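PDB 2F2B: aquaporin AqpM from Methanothermobacter marburgensis str. Marburg, which forms a homotetrameric membrane channel that lets water pass in both directions along osmotic gradients and also admits some glycerol. Local coordinates for residues Ile17-Thr29 with Asp54-Ile66. Numbering follows the deposited sequence.
Sequences ILVFFGAGSAAVT and DWVAIGLAFGFAI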
ATOM      1  N   ILE A  17       5.842   3.062  20.064  1.00 10.57           N
ATOM      2  CA  ILE A  17       5.633   3.429  18.662  1.00 10.27           C
ATOM      3  C   ILE A  17       4.403   2.738  18.086  1.00 10.25           C
ATOM      4  O   ILE A  17       3.565   3.369  17.429  1.00  9.57           O
ATOM      5  CB  ILE A  17       6.877   3.063  17.815  1.00 10.32           C
ATOM      6  CG1 ILE A  17       8.026   4.017  18.165  1.00 10.79           C
ATOM      7  CG2 ILE A  17       6.542   3.127  16.318  1.00 10.84           C
ATOM      8  CD1 ILE A  17       9.386   3.579  17.644  1.00 14.74           C
ATOM      9  N   LEU A  18       4.295   1.440  18.340  1.00 10.19           N
ATOM     10  CA  LEU A  18       3.168   0.656  17.850  1.00 11.17           C
ATOM     11  C   LEU A  18       1.828   1.265  18.274  1.00 11.95           C
ATOM     12  O   LEU A  18       0.930   1.449  17.451  1.00 10.38           O
ATOM     13  CB  LEU A  18       3.293  -0.785  18.365  1.00 13.16           C
ATOM     14  CG  LEU A  18       2.292  -1.839  17.881  1.00 17.67           C
ATOM     15  CD1 LEU A  18       2.910  -3.230  18.019  1.00 21.05           C
ATOM     16  CD2 LEU A  18       1.007  -1.736  18.678  1.00 17.82           C
ATOM     17  N   VAL A  19       1.702   1.595  19.557  1.00 10.47           N
ATOM     18  CA  VAL A  19       0.463   2.161  20.082  1.00 10.74           C
ATOM     19  C   VAL A  19       0.233   3.626  19.708  1.00 10.86           C
ATOM     20  O   VAL A  19      -0.880   4.011  19.337  1.00 11.22           O
ATOM     21  CB  VAL A  19       0.412   1.999  21.622  1.00 11.24           C
ATOM     22  CG1 VAL A  19      -0.852   2.638  22.184  1.00 12.02           C
ATOM     23  CG2 VAL A  19       0.449   0.513  21.975  1.00 11.46           C
ATOM     24  N   PHE A  20       1.274   4.445  19.803  1.00 10.09           N
ATOM     25  CA  PHE A  20       1.143   5.857  19.458  1.00 10.31           C
ATOM     26  C   PHE A  20       0.644   6.030  18.021  1.00 10.85           C
ATOM     27  O   PHE A  20      -0.345   6.715  17.775  1.00 10.41           O
ATOM     28  CB  PHE A  20       2.492   6.571  19.642  1.00  9.53           C
ATOM     29  CG  PHE A  20       2.456   8.047  19.315  1.00 10.93           C
ATOM     30  CD1 PHE A  20       2.486   8.486  17.991  1.00 10.75           C
ATOM     31  CD2 PHE A  20       2.384   8.996  20.332  1.00 11.94           C
ATOM     32  CE1 PHE A  20       2.446   9.845  17.682  1.00 12.71           C
ATOM     33  CE2 PHE A  20       2.343  10.361  20.038  1.00 10.52           C
ATOM     34  CZ  PHE A  20       2.373  10.788  18.707  1.00 11.81           C
ATOM     35  N   PHE A  21       1.317   5.386  17.075  1.00 10.17           N
ATOM     36  CA  PHE A  21       0.941   5.518  15.671  1.00 10.55           C
ATOM     37  C   PHE A  21      -0.247   4.672  15.223  1.00 10.91           C
ATOM     38  O   PHE A  21      -1.140   5.175  14.535  1.00 11.37           O
ATOM     39  CB  PHE A  21       2.166   5.236  14.797  1.00 11.53           C
ATOM     40  CG  PHE A  21       3.220   6.299  14.901  1.00 12.21           C
ATOM     41  CD1 PHE A  21       3.081   7.502  14.208  1.00 12.80           C
ATOM     42  CD2 PHE A  21       4.309   6.138  15.753  1.00 11.16           C
ATOM     43  CE1 PHE A  21       4.010   8.530  14.370  1.00 12.39           C
ATOM     44  CE2 PHE A  21       5.241   7.162  15.922  1.00 12.83           C
ATOM     45  CZ  PHE A  21       5.089   8.361  15.227  1.00 10.94           C
ATOM     46  N   GLY A  22      -0.269   3.401  15.616  1.00 10.63           N
ATOM     47  CA  GLY A  22      -1.365   2.530  15.224  1.00 10.11           C
ATOM     48  C   GLY A  22      -2.698   2.878  15.864  1.00 10.54           C
ATOM     49  O   GLY A  22      -3.663   3.216  15.174  1.00 10.17           O
ATOM     50  N   ALA A  23      -2.763   2.789  17.188  1.00 11.02           N
ATOM     51  CA  ALA A  23      -4.001   3.097  17.896  1.00 11.64           C
ATOM     52  C   ALA A  23      -4.364   4.560  17.672  1.00 12.43           C
ATOM     53  O   ALA A  23      -5.542   4.928  17.666  1.00 12.54           O
ATOM     54  CB  ALA A  23      -3.839   2.809  19.387  1.00 12.79           C
ATOM     55  N   GLY A  24      -3.344   5.393  17.481  1.00 11.70           N
ATOM     56  CA  GLY A  24      -3.582   6.806  17.249  1.00 11.68           C
ATOM     57  C   GLY A  24      -4.348   7.066  15.965  1.00 12.48           C
ATOM     58  O   GLY A  24      -5.228   7.931  15.924  1.00 11.41           O
ATOM     59  N   SER A  25      -4.034   6.316  14.910  1.00 11.14           N
ATOM     60  CA  SER A  25      -4.719   6.505  13.634  1.00 11.11           C
ATOM     61  C   SER A  25      -6.206   6.180  13.747  1.00 11.14           C
ATOM     62  O   SER A  25      -7.032   6.812  13.091  1.00 10.88           O
ATOM     63  CB  SER A  25      -4.080   5.639  12.541  1.00  9.42           C
ATOM     64  OG  SER A  25      -4.338   4.258  12.744  1.00 10.25           O
ATOM     65  N   ALA A  26      -6.544   5.200  14.580  1.00 11.18           N
ATOM     66  CA  ALA A  26      -7.939   4.819  14.770  1.00 12.12           C
ATOM     67  C   ALA A  26      -8.680   5.939  15.502  1.00 11.58           C
ATOM     68  O   ALA A  26      -9.815   6.267  15.160  1.00 12.00           O
ATOM     69  CB  ALA A  26      -8.032   3.519  15.559  1.00 11.26           C
ATOM     70  N   ALA A  27      -8.038   6.521  16.510  1.00 11.76           N
ATOM     71  CA  ALA A  27      -8.657   7.614  17.255  1.00 12.27           C
ATOM     72  C   ALA A  27      -8.892   8.797  16.311  1.00 12.90           C
ATOM     73  O   ALA A  27      -9.951   9.422  16.337  1.00 12.96           O
ATOM     74  CB  ALA A  27      -7.761   8.030  18.420  1.00 13.03           C
ATOM     75  N   VAL A  28      -7.904   9.098  15.471  1.00 11.84           N
ATOM     76  CA  VAL A  28      -8.027  10.202  14.522  1.00 11.52           C
ATOM     77  C   VAL A  28      -9.186   9.982  13.552  1.00 11.32           C
ATOM     78  O   VAL A  28      -9.927  10.912  13.242  1.00 12.56           O
ATOM     79  CB  VAL A  28      -6.724  10.396  13.707  1.00 12.33           C
ATOM     80  CG1 VAL A  28      -6.954  11.395  12.581  1.00 13.31           C
ATOM     81  CG2 VAL A  28      -5.612  10.892  14.622  1.00 12.40           C
ATOM     82  N   THR A  29      -9.344   8.751  13.075  1.00 10.78           N
ATOM     83  CA  THR A  29     -10.426   8.438  12.144  1.00 11.41           C
ATOM     84  C   THR A  29     -11.776   8.799  12.762  1.00 12.18           C
ATOM     85  O   THR A  29     -12.622   9.434  12.124  1.00 12.56           O
ATOM     86  CB  THR A  29     -10.432   6.939  11.787  1.00 12.59           C
ATOM     87  OG1 THR A  29      -9.158   6.574  11.246  1.00 12.64           O
ATOM     88  CG2 THR A  29     -11.525   6.632  10.766  1.00 13.16           C
ATOM     89  N   ASP A  54     -10.875   3.048   5.267  1.00  9.93           N
ATOM     90  CA  ASP A  54     -10.516   3.535   6.598  1.00 10.25           C
ATOM     91  C   ASP A  54      -9.791   2.439   7.367  1.00  8.66           C
ATOM     92  O   ASP A  54      -8.835   2.701   8.093  1.00  8.34           O
ATOM     93  CB  ASP A  54     -11.766   3.927   7.394  1.00 11.47           C
ATOM     94  CG  ASP A  54     -12.284   5.306   7.039  1.00 14.83           C
ATOM     95  OD1 ASP A  54     -13.464   5.586   7.357  1.00 15.97           O
ATOM     96  OD2 ASP A  54     -11.521   6.109   6.462  1.00 14.43           O
ATOM     97  N   TRP A  55     -10.265   1.207   7.215  1.00  8.78           N
ATOM     98  CA  TRP A  55      -9.661   0.086   7.910  1.00  8.33           C
ATOM     99  C   TRP A  55      -8.277  -0.277   7.395  1.00  9.20           C
ATOM    100  O   TRP A  55      -7.397  -0.599   8.188  1.00  9.39           O
ATOM    101  CB  TRP A  55     -10.589  -1.132   7.866  1.00 10.39           C
ATOM    102  CG  TRP A  55     -11.636  -1.086   8.951  1.00 11.47           C
ATOM    103  CD1 TRP A  55     -12.992  -1.021   8.790  1.00 12.74           C
ATOM    104  CD2 TRP A  55     -11.400  -1.098  10.365  1.00 11.26           C
ATOM    105  NE1 TRP A  55     -13.615  -0.993  10.018  1.00 12.54           N
ATOM    106  CE2 TRP A  55     -12.660  -1.040  11.001  1.00 12.52           C
ATOM    107  CE3 TRP A  55     -10.245  -1.151  11.156  1.00 10.68           C
ATOM    108  CZ2 TRP A  55     -12.799  -1.033  12.394  1.00 11.96           C
ATOM    109  CZ3 TRP A  55     -10.381  -1.142  12.542  1.00 12.77           C
ATOM    110  CH2 TRP A  55     -11.654  -1.084  13.146  1.00 11.26           C
ATOM    111  N   VAL A  56      -8.064  -0.226   6.083  1.00  9.08           N
ATOM    112  CA  VAL A  56      -6.725  -0.549   5.586  1.00  9.24           C
ATOM    113  C   VAL A  56      -5.770   0.596   5.939  1.00  9.24           C
ATOM    114  O   VAL A  56      -4.569   0.378   6.128  1.00  9.04           O
ATOM    115  CB  VAL A  56      -6.715  -0.833   4.053  1.00  9.15           C
ATOM    116  CG1 VAL A  56      -6.867   0.451   3.262  1.00  9.65           C
ATOM    117  CG2 VAL A  56      -5.431  -1.574   3.674  1.00  9.18           C
ATOM    118  N   ALA A  57      -6.299   1.815   6.046  1.00  8.75           N
ATOM    119  CA  ALA A  57      -5.467   2.960   6.417  1.00  9.13           C
ATOM    120  C   ALA A  57      -4.995   2.773   7.861  1.00  9.04           C
ATOM    121  O   ALA A  57      -3.818   2.980   8.169  1.00  8.65           O
ATOM    122  CB  ALA A  57      -6.259   4.267   6.278  1.00 10.33           C
ATOM    123  N   ILE A  58      -5.907   2.386   8.750  1.00  7.62           N
ATOM    124  CA  ILE A  58      -5.529   2.148  10.143  1.00  6.64           C
ATOM    125  C   ILE A  58      -4.564   0.965  10.167  1.00  7.72           C
ATOM    126  O   ILE A  58      -3.537   0.998  10.849  1.00  8.31           O
ATOM    127  CB  ILE A  58      -6.771   1.837  11.022  1.00  7.89           C
ATOM    128  CG1 ILE A  58      -7.624   3.106  11.158  1.00  8.47           C
ATOM    129  CG2 ILE A  58      -6.333   1.315  12.396  1.00  8.24           C
ATOM    130  CD1 ILE A  58      -9.027   2.865  11.704  1.00 10.87           C
ATOM    131  N   GLY A  59      -4.890  -0.076   9.407  1.00  7.80           N
ATOM    132  CA  GLY A  59      -4.021  -1.241   9.354  1.00  8.57           C
ATOM    133  C   GLY A  59      -2.603  -0.880   8.933  1.00  8.85           C
ATOM    134  O   GLY A  59      -1.628  -1.403   9.483  1.00  8.72           O
ATOM    135  N   LEU A  60      -2.478   0.022   7.966  1.00  7.40           N
ATOM    136  CA  LEU A  60      -1.159   0.430   7.490  1.00  8.30           C
ATOM    137  C   LEU A  60      -0.450   1.368   8.463  1.00  9.71           C
ATOM    138  O   LEU A  60       0.778   1.381   8.525  1.00  9.10           O
ATOM    139  CB  LEU A  60      -1.276   1.067   6.099  1.00  8.34           C
ATOM    140  CG  LEU A  60      -1.689   0.062   5.012  1.00 11.16           C
ATOM    141  CD1 LEU A  60      -2.068   0.793   3.731  1.00 12.65           C
ATOM    142  CD2 LEU A  60      -0.539  -0.919   4.756  1.00 12.55           C
ATOM    143  N   ALA A  61      -1.207   2.164   9.217  1.00  7.88           N
ATOM    144  CA  ALA A  61      -0.572   3.041  10.194  1.00  8.22           C
ATOM    145  C   ALA A  61       0.133   2.110  11.188  1.00  9.48           C
ATOM    146  O   ALA A  61       1.247   2.384  11.640  1.00  9.61           O
ATOM    147  CB  ALA A  61      -1.619   3.905  10.906  1.00 10.30           C
ATOM    148  N   PHE A  62      -0.521   0.996  11.507  1.00  8.52           N
ATOM    149  CA  PHE A  62       0.052  -0.002  12.409  1.00  8.22           C
ATOM    150  C   PHE A  62       1.207  -0.703  11.702  1.00  7.88           C
ATOM    151  O   PHE A  62       2.317  -0.781  12.226  1.00  9.13           O
ATOM    152  CB  PHE A  62      -0.989  -1.067  12.770  1.00  9.36           C
ATOM    153  CG  PHE A  62      -1.750  -0.784  14.027  1.00 10.70           C
ATOM    154  CD1 PHE A  62      -1.199  -1.081  15.271  1.00 11.34           C
ATOM    155  CD2 PHE A  62      -3.033  -0.248  13.971  1.00  9.18           C
ATOM    156  CE1 PHE A  62      -1.922  -0.848  16.445  1.00 11.77           C
ATOM    157  CE2 PHE A  62      -3.760  -0.014  15.137  1.00 11.54           C
ATOM    158  CZ  PHE A  62      -3.201  -0.316  16.373  1.00 10.83           C
ATOM    159  N   GLY A  63       0.922  -1.208  10.506  1.00  8.66           N
ATOM    160  CA  GLY A  63       1.905  -1.949   9.731  1.00  9.05           C
ATOM    161  C   GLY A  63       3.207  -1.245   9.407  1.00  9.51           C
ATOM    162  O   GLY A  63       4.280  -1.843   9.531  1.00  9.26           O
ATOM    163  N   PHE A  64       3.127   0.009   8.972  1.00  8.03           N
ATOM    164  CA  PHE A  64       4.332   0.757   8.635  1.00  9.11           C
ATOM    165  C   PHE A  64       5.124   1.091   9.900  1.00  8.24           C
ATOM    166  O   PHE A  64       6.357   1.105   9.882  1.00  9.49           O
ATOM    167  CB  PHE A  64       3.985   2.046   7.871  1.00  7.72           C
ATOM    168  CG  PHE A  64       3.352   1.813   6.517  1.00  8.75           C
ATOM    169  CD1 PHE A  64       3.654   0.678   5.762  1.00  8.19           C
ATOM    170  CD2 PHE A  64       2.495   2.766   5.972  1.00  8.55           C
ATOM    171  CE1 PHE A  64       3.110   0.503   4.481  1.00  8.22           C
ATOM    172  CE2 PHE A  64       1.948   2.604   4.700  1.00  9.03           C
ATOM    173  CZ  PHE A  64       2.255   1.467   3.949  1.00  9.77           C
ATOM    174  N   ALA A  65       4.424   1.351  11.002  1.00  8.69           N
ATOM    175  CA  ALA A  65       5.106   1.661  12.254  1.00  9.03           C
ATOM    176  C   ALA A  65       5.797   0.400  12.778  1.00  9.88           C
ATOM    177  O   ALA A  65       6.897   0.467  13.335  1.00  9.18           O
ATOM    178  CB  ALA A  65       4.110   2.196  13.285  1.00 10.67           C
ATOM    179  N   ILE A  66       5.151  -0.749  12.593  1.00  8.85           N
ATOM    180  CA  ILE A  66       5.723  -2.026  13.033  1.00 10.23           C
ATOM    181  C   ILE A  66       6.963  -2.356  12.199  1.00 10.35           C
ATOM    182  O   ILE A  66       7.998  -2.762  12.739  1.00 10.87           O
ATOM    183  CB  ILE A  66       4.677  -3.171  12.915  1.00  9.70           C
ATOM    184  CG1 ILE A  66       3.625  -3.014  14.020  1.00 10.25           C
ATOM    185  CG2 ILE A  66       5.364  -4.541  13.020  1.00 12.27           C
ATOM    186  CD1 ILE A  66       2.370  -3.842  13.821  1.00 11.10           C
TER
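The ring of Phe62 lies flat on the backbone of Gly22, which has no side chain to hold it off. The CA of Gly22 stands 3.3 Å from the centroid of the Phe62 ring and only 4° off its normal, a CH-pi contact over the middle of one face. In the plane of the ring, Leu18 meets its edge, CD2 lying 3.8 Å from CE1 of Phe62, while the other branch, CD1, runs alongside CG1 of Ile66. With the axes 7.6 Å apart and nearly antiparallel at 169°, these are the first two membrane-spanning helices of the aquaporin chain, 4-33 and 52-73; the small residues Gly22, Ser25, Ala61 and Ala65 let the backbones come close, while Leu18, Ile58 and Phe62 fill in around them. Ala65 CB meets Phe21 CB at 3.9 Å. The Phe62 side chain also touches Arg202, on the short helix that starts within the second NPA motif, and Leu18 reaches Asn199 of that motif, so this part of the interface backs onto the pore-forming region.

Further along, Ser25 turns a potentially awkward hydroxyl back on its own helix: with chi1 at 70°, OG donates to Gly22 O at 2.7 Å, in the carbonyl plane and on a lone pair. The methyl of Ala61 presses against the serine, its CB 3.3 Å from OG. Ile58 enters as a knob among Gly22, Ser25, Ala26 and Thr29, its CD1 3.7 Å from Thr29 OG1. That hydroxyl, too, bonds within its helix, to Ser25 O, which Thr29 N reaches from the opposite face of the carbonyl plane. Beyond Ile58, the methyl CG2 of Thr29 rests against Asp54 CG, the two side chains crossing at a slant; OD1 of Asp54 accepts from Gly47 N and Gly50 N of its own chain, and OD2 from Leu52 N of a neighbouring subunit.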